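Local coordinates for cellulose hydrolase (Bacillus licheniformis, PDB 4YZT), which hydrolyses beta-1,4-glucosidic linkages within cellulose as a tri-modular family 5 endoglucanase, here holding cellotetraose, at residues 53-56 / 57-61; 521-524 / 525-528; 249-252 / 253-256. All blocks are in the same frame, centred on the assembly; numbering follows the deposited sequence.

Contact 1: 53-56 / 57-61; sequences PPVR and EHTFD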
loop_
_atom_site.group_PDB
_atom_site.type_symbol
_atom_site.label_atom_id
_atom_site.label_comp_id
_atom_site.label_asym_id
_atom_site.label_seq_id
_atom_site.Cartn_x
_atom_site.Cartn_y
_atom_site.Cartn_z
ATOM N N PRO A 53 12.388 -13.329 -1.309
ATOM C CA PRO A 53 12.759 -14.746 -1.291
ATOM C C PRO A 53 11.617 -15.575 -0.712
ATOM O O PRO A 53 10.667 -14.982 -0.202
ATOM C CB PRO A 53 13.975 -14.767 -0.367
ATOM C CG PRO A 53 13.650 -13.699 0.630
ATOM C CD PRO A 53 12.941 -12.607 -0.145
ATOM N N PRO A 54 11.695 -16.914 -0.785
ATOM C CA PRO A 54 10.661 -17.697 -0.094
ATOM C C PRO A 54 10.580 -17.305 1.386
ATOM O O PRO A 54 11.614 -17.102 2.043
ATOM C CB PRO A 54 11.126 -19.140 -0.283
ATOM C CG PRO A 54 11.946 -19.103 -1.564
ATOM C CD PRO A 54 12.630 -17.766 -1.543
ATOM N N VAL A 55 9.358 -17.166 1.893
ATOM C CA VAL A 55 9.161 -16.576 3.210
ATOM C C VAL A 55 9.790 -17.449 4.290
ATOM O O VAL A 55 9.705 -18.679 4.250
ATOM C CB VAL A 55 7.651 -16.337 3.513
ATOM C CG1 VAL A 55 6.867 -17.646 3.454
ATOM C CG2 VAL A 55 7.474 -15.641 4.867
ATOM N N ARG A 56 10.470 -16.800 5.232
ATOM C CA ARG A 56 11.016 -17.484 6.390
ATOM C C ARG A 56 9.951 -17.568 7.474
ATOM O O ARG A 56 9.128 -16.667 7.596
ATOM C CB ARG A 56 12.253 -16.754 6.918
ATOM C CG ARG A 56 13.228 -16.341 5.834
ATOM C CD ARG A 56 14.232 -17.434 5.533
ATOM N NE ARG A 56 14.841 -17.960 6.753
ATOM C CZ ARG A 56 15.726 -17.294 7.494
ATOM N NH1 ARG A 56 16.102 -16.065 7.149
ATOM N NH2 ARG A 56 16.229 -17.855 8.588
ATOM N N GLU A 57 9.966 -18.646 8.250
ATOM C CA GLU A 57 8.995 -18.801 9.329
ATOM C C GLU A 57 8.981 -17.579 10.263
ATOM O O GLU A 57 7.914 -17.142 10.694
ATOM C CB GLU A 57 9.275 -20.080 10.132
ATOM C CG GLU A 57 8.193 -20.412 11.153
ATOM C CD GLU A 57 8.525 -21.632 12.002
ATOM O OE1 GLU A 57 9.467 -22.378 11.659
ATOM O OE2 GLU A 57 7.841 -21.842 13.020
ATOM N N HIS A 58 10.149 -16.999 10.538
ATOM C CA HIS A 58 10.228 -15.950 11.550
ATOM C C HIS A 58 9.570 -14.652 11.099
ATOM O O HIS A 58 9.283 -13.781 11.920
ATOM C CB HIS A 58 11.687 -15.689 11.970
ATOM C CG HIS A 58 12.551 -15.110 10.892
ATOM N ND1 HIS A 58 13.682 -15.745 10.432
ATOM C CD2 HIS A 58 12.469 -13.944 10.206
ATOM C CE1 HIS A 58 14.251 -15.005 9.495
ATOM N NE2 HIS A 58 13.531 -13.912 9.334
ATOM N N THR A 59 9.293 -14.529 9.806
ATOM C CA THR A 59 8.574 -13.363 9.323
ATOM C C THR A 59 7.179 -13.318 9.955
ATOM O O THR A 59 6.675 -12.237 10.284
ATOM C CB THR A 59 8.508 -13.361 7.783
ATOM O OG1 THR A 59 9.840 -13.194 7.271
ATOM C CG2 THR A 59 7.633 -12.237 7.267
ATOM N N PHE A 60 6.564 -14.481 10.177
ATOM C CA PHE A 60 5.247 -14.494 10.811
ATOM C C PHE A 60 5.322 -14.106 12.287
ATOM O O PHE A 60 4.398 -13.486 12.821
ATOM C CB PHE A 60 4.578 -15.858 10.621
ATOM C CG PHE A 60 4.146 -16.098 9.200
ATOM C CD1 PHE A 60 3.021 -15.470 8.703
ATOM C CD2 PHE A 60 4.907 -16.896 8.343
ATOM C CE1 PHE A 60 2.623 -15.635 7.375
ATOM C CE2 PHE A 60 4.510 -17.079 7.009
ATOM C CZ PHE A 60 3.365 -16.451 6.530
ATOM N N ASP A 61 6.431 -14.441 12.933
ATOM C CA ASP A 61 6.662 -13.981 14.294
ATOM C C ASP A 61 6.809 -12.459 14.320
ATOM O O ASP A 61 6.363 -11.809 15.263
ATOM C CB ASP A 61 7.893 -14.653 14.880
ATOM C CG ASP A 61 7.666 -16.122 15.162
ATOM O OD1 ASP A 61 6.620 -16.487 15.758
ATOM O OD2 ASP A 61 8.534 -16.909 14.768
HETATM O O HOH W 1 10.880 -13.947 4.748
#

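Contact 2: 521-524 / 525-528; sequences LWPK and GVEA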
loop_
_atom_site.group_PDB
_atom_site.type_symbol
_atom_site.label_atom_id
_atom_site.label_comp_id
_atom_site.label_asym_id
_atom_site.label_seq_id
_atom_site.Cartn_x
_atom_site.Cartn_y
_atom_site.Cartn_z
ATOM N N LEU A 521 11.629 18.661 -5.749
ATOM C CA LEU A 521 12.104 18.076 -4.509
ATOM C C LEU A 521 11.289 18.506 -3.295
ATOM O O LEU A 521 10.484 19.435 -3.366
ATOM C CB LEU A 521 13.578 18.455 -4.298
ATOM C CG LEU A 521 14.477 18.104 -5.480
ATOM C CD1 LEU A 521 15.831 18.825 -5.405
ATOM C CD2 LEU A 521 14.683 16.602 -5.523
ATOM N N TRP A 522 11.523 17.818 -2.182
ATOM C CA TRP A 522 11.156 18.307 -0.853
ATOM C C TRP A 522 12.405 18.961 -0.256
ATOM O O TRP A 522 13.471 18.373 -0.322
ATOM C CB TRP A 522 10.678 17.165 0.045
ATOM C CG TRP A 522 9.472 16.381 -0.466
ATOM C CD1 TRP A 522 9.433 15.053 -0.798
ATOM C CD2 TRP A 522 8.141 16.883 -0.663
ATOM N NE1 TRP A 522 8.156 14.703 -1.197
ATOM C CE2 TRP A 522 7.352 15.809 -1.123
ATOM C CE3 TRP A 522 7.544 18.138 -0.498
ATOM C CZ2 TRP A 522 5.998 15.955 -1.425
ATOM C CZ3 TRP A 522 6.199 18.281 -0.801
ATOM C CH2 TRP A 522 5.443 17.193 -1.258
ATOM N N PRO A 523 12.286 20.164 0.344
ATOM C CA PRO A 523 11.069 20.945 0.585
ATOM C C PRO A 523 10.476 21.551 -0.681
ATOM O O PRO A 523 11.209 21.859 -1.630
ATOM C CB PRO A 523 11.543 22.049 1.530
ATOM C CG PRO A 523 12.981 22.241 1.179
ATOM C CD PRO A 523 13.489 20.866 0.820
ATOM N N LYS A 524 9.155 21.709 -0.660
ATOM C CA LYS A 524 8.381 22.305 -1.750
ATOM C C LYS A 524 9.023 23.572 -2.281
ATOM O O LYS A 524 9.316 24.487 -1.523
ATOM C CB LYS A 524 6.961 22.617 -1.265
ATOM C CG LYS A 524 6.030 23.209 -2.316
ATOM C CD LYS A 524 5.728 22.191 -3.400
ATOM C CE LYS A 524 4.636 22.688 -4.339
ATOM N NZ LYS A 524 4.438 21.743 -5.471
ATOM N N GLY A 525 9.247 23.617 -3.589
ATOM C CA GLY A 525 9.811 24.792 -4.212
ATOM C C GLY A 525 11.281 24.646 -4.569
ATOM O O GLY A 525 11.817 25.450 -5.336
ATOM N N VAL A 526 11.946 23.634 -4.014
ATOM C CA VAL A 526 13.310 23.318 -4.444
ATOM C C VAL A 526 13.243 22.293 -5.581
ATOM O O VAL A 526 12.454 21.342 -5.540
ATOM C CB VAL A 526 14.178 22.775 -3.284
ATOM C CG1 VAL A 526 15.579 22.411 -3.773
ATOM C CG2 VAL A 526 14.282 23.803 -2.165
ATOM N N GLU A 527 14.057 22.494 -6.607
ATOM C CA GLU A 527 14.021 21.592 -7.751
ATOM C C GLU A 527 15.363 21.559 -8.456
ATOM O O GLU A 527 16.232 22.405 -8.204
ATOM C CB GLU A 527 12.914 22.002 -8.729
ATOM C CG GLU A 527 13.007 23.432 -9.221
ATOM C CD GLU A 527 11.801 23.855 -10.069
ATOM O OE1 GLU A 527 12.018 24.546 -11.086
ATOM O OE2 GLU A 527 10.645 23.504 -9.723
ATOM N N ALA A 528 15.518 20.574 -9.333
ATOM C CA ALA A 528 16.720 20.414 -10.142
ATOM C C ALA A 528 16.317 20.216 -11.601
ATOM O O ALA A 528 15.601 19.264 -11.925
ATOM C CB ALA A 528 17.553 19.239 -9.647
HETATM O O HOH W 2 9.293 21.205 -5.141
#

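Contact 3: 249-252 / 253-256; sequences MEED and IKPV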
loop_
_atom_site.group_PDB
_atom_site.type_symbol
_atom_site.label_atom_id
_atom_site.label_comp_id
_atom_site.label_asym_id
_atom_site.label_seq_id
_atom_site.Cartn_x
_atom_site.Cartn_y
_atom_site.Cartn_z
ATOM N N MET A 249 -13.485 9.957 0.437
ATOM C CA MET A 249 -13.088 8.649 0.929
ATOM C C MET A 249 -14.243 8.006 1.713
ATOM O O MET A 249 -14.572 6.837 1.486
ATOM C CB MET A 249 -11.835 8.752 1.797
ATOM C CG MET A 249 -11.434 7.427 2.428
ATOM S SD MET A 249 -9.955 7.599 3.447
ATOM C CE MET A 249 -8.694 7.270 2.225
ATOM N N GLU A 250 -14.884 8.765 2.598
ATOM C CA GLU A 250 -15.988 8.202 3.382
ATOM C C GLU A 250 -17.187 7.857 2.491
ATOM O O GLU A 250 -17.778 6.775 2.617
ATOM C CB GLU A 250 -16.424 9.160 4.498
ATOM C CG GLU A 250 -17.644 8.663 5.287
ATOM C CD GLU A 250 -17.696 9.171 6.721
ATOM O OE1 GLU A 250 -17.032 10.176 7.033
ATOM O OE2 GLU A 250 -18.422 8.565 7.544
ATOM N N GLU A 251 -17.539 8.771 1.591
ATOM C CA GLU A 251 -18.673 8.547 0.694
ATOM C C GLU A 251 -18.429 7.363 -0.237
ATOM O O GLU A 251 -19.371 6.726 -0.687
ATOM C CB GLU A 251 -18.989 9.809 -0.115
ATOM C CG GLU A 251 -19.686 10.925 0.689
ATOM C CD GLU A 251 -20.715 10.410 1.724
ATOM O OE1 GLU A 251 -21.749 9.819 1.330
ATOM O OE2 GLU A 251 -20.493 10.617 2.941
ATOM N N ASP A 252 -17.166 7.050 -0.503
ATOM C CA ASP A 252 -16.827 5.862 -1.277
ATOM C C ASP A 252 -17.289 4.571 -0.597
ATOM O O ASP A 252 -17.863 3.704 -1.249
ATOM C CB ASP A 252 -15.315 5.782 -1.532
ATOM C CG ASP A 252 -14.893 6.520 -2.796
ATOM O OD1 ASP A 252 -15.779 6.975 -3.551
ATOM O OD2 ASP A 252 -13.672 6.631 -3.040
ATOM N N ILE A 253 -17.051 4.446 0.702
ATOM C CA ILE A 253 -17.234 3.151 1.358
ATOM C C ILE A 253 -18.539 3.046 2.171
ATOM O O ILE A 253 -19.030 1.940 2.410
ATOM C CB ILE A 253 -16.020 2.823 2.260
ATOM C CG1 ILE A 253 -16.015 3.686 3.518
ATOM C CG2 ILE A 253 -14.715 3.007 1.474
ATOM C CD1 ILE A 253 -14.888 3.326 4.474
ATOM N N LYS A 254 -19.113 4.180 2.572
ATOM C CA LYS A 254 -20.411 4.170 3.275
ATOM C C LYS A 254 -21.534 3.349 2.592
ATOM O O LYS A 254 -22.282 2.648 3.277
ATOM C CB LYS A 254 -20.894 5.612 3.499
ATOM C CG LYS A 254 -22.205 5.734 4.285
ATOM C CD LYS A 254 -22.581 7.196 4.480
ATOM C CE LYS A 254 -23.868 7.353 5.264
ATOM N NZ LYS A 254 -24.151 8.793 5.512
ATOM N N PRO A 255 -21.676 3.420 1.250
ATOM C CA PRO A 255 -22.739 2.605 0.636
ATOM C C PRO A 255 -22.564 1.095 0.821
ATOM O O PRO A 255 -23.556 0.354 0.732
ATOM C CB PRO A 255 -22.643 2.971 -0.851
ATOM C CG PRO A 255 -22.065 4.334 -0.865
ATOM C CD PRO A 255 -21.083 4.353 0.275
ATOM N N VAL A 256 -21.337 0.642 1.067
ATOM C CA VAL A 256 -21.085 -0.786 1.271
ATOM C C VAL A 256 -21.578 -1.169 2.660
ATOM O O VAL A 256 -22.143 -2.250 2.863
ATOM C CB VAL A 256 -19.589 -1.144 1.105
ATOM C CG1 VAL A 256 -19.336 -2.609 1.438
ATOM C CG2 VAL A 256 -19.137 -0.848 -0.320
HETATM O O HOH W 3 -21.869 10.725 5.558
HETATM O O HOH W 4 -24.296 10.174 2.856
#

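Contact 1: 53-56 / 57-61
At the entry to helix 57-66, Arg-56 of the preceding loop meets His-58 and Thr-59 of the first turn. The Arg-56 O atom accepts the Thr-59 N-H at 3.1 Å. The donor stands well above the carbonyl plane. Water 1 accepts a hydrogen bond from Arg-56 N and donates one to Thr-59 OG1, which lies 2.8 Å from the water. This helix follows the first strand of the family 5 TIM barrel, so the turn is where the loop enters the barrel's outer layer. The Arg-56 chain bends at chi2 (-88°) and chi3, which folds its guanidinium back onto His-58. There His-58 CE1 sits over one guanidinium face, 3.2 Å from Arg-56 NH1, with the two planes 82° apart. Arg-56 CB lies over a face of the His-58 ring, a CH-pi contact 3.9 Å from the ring centroid. With an alanine in place of the histidine, Arg-56 would probably lose that ring support and its guanidinium would be freer to swing. On the buried side Val-55 CG2 touches Thr-59 CB at 3.8 Å and Phe-60 CE2 at 3.9 Å. Val-55 and Phe-60 both rest on Val-100 of helix 91-105, while Glu-57 forms a salt bridge with Arg-107.

Contact 2: 521-524 / 525-528
Leu-521 and Val-526 close the end of the beta hairpin made by strands 515-522 and 527-535. Leu-521 N donates to Val-526 O at 2.8 Å. Beyond that pair the chain reverses through a type II beta turn from Pro-523 to Val-526. The turn is closed by Val-526 N on Pro-523 O, at 3.1 Å and in the carbonyl plane. The peptide bond before Pro-523 is cis. Gly-525 has a phi of 103°, where a side chain would jam against Lys-524 O, so the backbone itself calls for glycine. Water 2 bridges the two segments: it donates to Leu-521 O at 2.8 Å and accepts from Gly-525 N at 2.9 Å. Both polar atoms are thereby served.

The two branches of Val-526 divide between Leu-521 and Pro-523. Its CG1, opposite the backbone N (chi1 178°), reaches Leu-521 CD1 at 3.9 Å. Its other branch, CG2, meets Pro-523 CG at the same distance of 3.9 Å. Leu-521 CB also lies 3.3 Å from Val-526 O, beside the hydrogen bond.

Strand 515-522 runs between strands 527-535 and 462-470, and Trp-522 shares a backbone bond with Lys-462. Pro-523 and Val-526 rest on Tyr-431 of strand 424-431, and Pro-523 also touches Phe-345 of strand 338-347. The Trp-522 side chain touches Phe-345 too, and also Thr-238, Asn-278 and Glu-279 in loops of the catalytic barrel. The hairpin tip thus meets strands of the X2-type module as well as the barrel, where the three modules come together.

Contact 3: 249-252 / 253-256
Glu-250 and Lys-254 form the regular backbone bond of this part of helix 243-261. Lys-254 N points at Glu-250 O from 2.9 Å, nearly in line with the C=O bond. Ile-253 N reaches the same oxygen in a weak bond at 3.1 Å, so two N-H groups share it. Pro-255 interrupts the pattern because its nitrogen carries no hydrogen. Its CD sits 3.1 Å from Glu-251 O, where a donor would normally lie. Val-256 N turns instead to Ile-253 O, three residues back, at 3.0 Å. The helix is kinked here.

The charged contact runs through water. The Glu-251 and Lys-254 side chains lie side by side and point the same way. Lys-254 is fully extended, whereas Glu-251 bends at chi2 (-37°). Water 3 joins Glu-251 OE2 to Lys-254 NZ, and water 4 joins OE1 to the same NZ, closing a ring. Glu-251 OE2 and Lys-254 NZ are 4.8 Å apart, too far for a direct salt bridge.

Ile-253 packs by van der Waals contact. Its CG1 branch, wedged between backbone N and carbonyl carbon (chi1 73°), lies 3.7 Å from Glu-250 O. The side chain also rests on Tyr-297 and on Tyr-222 of strand 218-224, so this helix lies against the barrel wall.

The other two acids turn elsewhere: Glu-250 to Lys-296 and Tyr-297, Asp-252 to Tyr-224. The Glu-251 and Lys-254 charges lie alongside each other, bridged by two waters, and their attraction is probably weaker than in a direct salt bridge.

Contacts 1 and 3 belong to the catalytic TIM barrel, on opposite sides of the chain's centre, with centres about 35 Å apart. Contact 2 is in the C-terminal module, its centre about 39 Å from that of contact 1. Its nearest atoms are about 17 Å from contact 3, and none of the three touch. Each relates to the glycan pocket differently. Contact 1 is tied to it by sequence: Ser-49, Trp-50 and Asn-51 line the pocket just before it. Contact 3 meets Tyr-224, which sits between the pocket residues His-223 and Tyr-225. Contact 2 is linked indirectly, through Trp-522 on Asn-278, in the loop that also carries the pocket residue Leu-275.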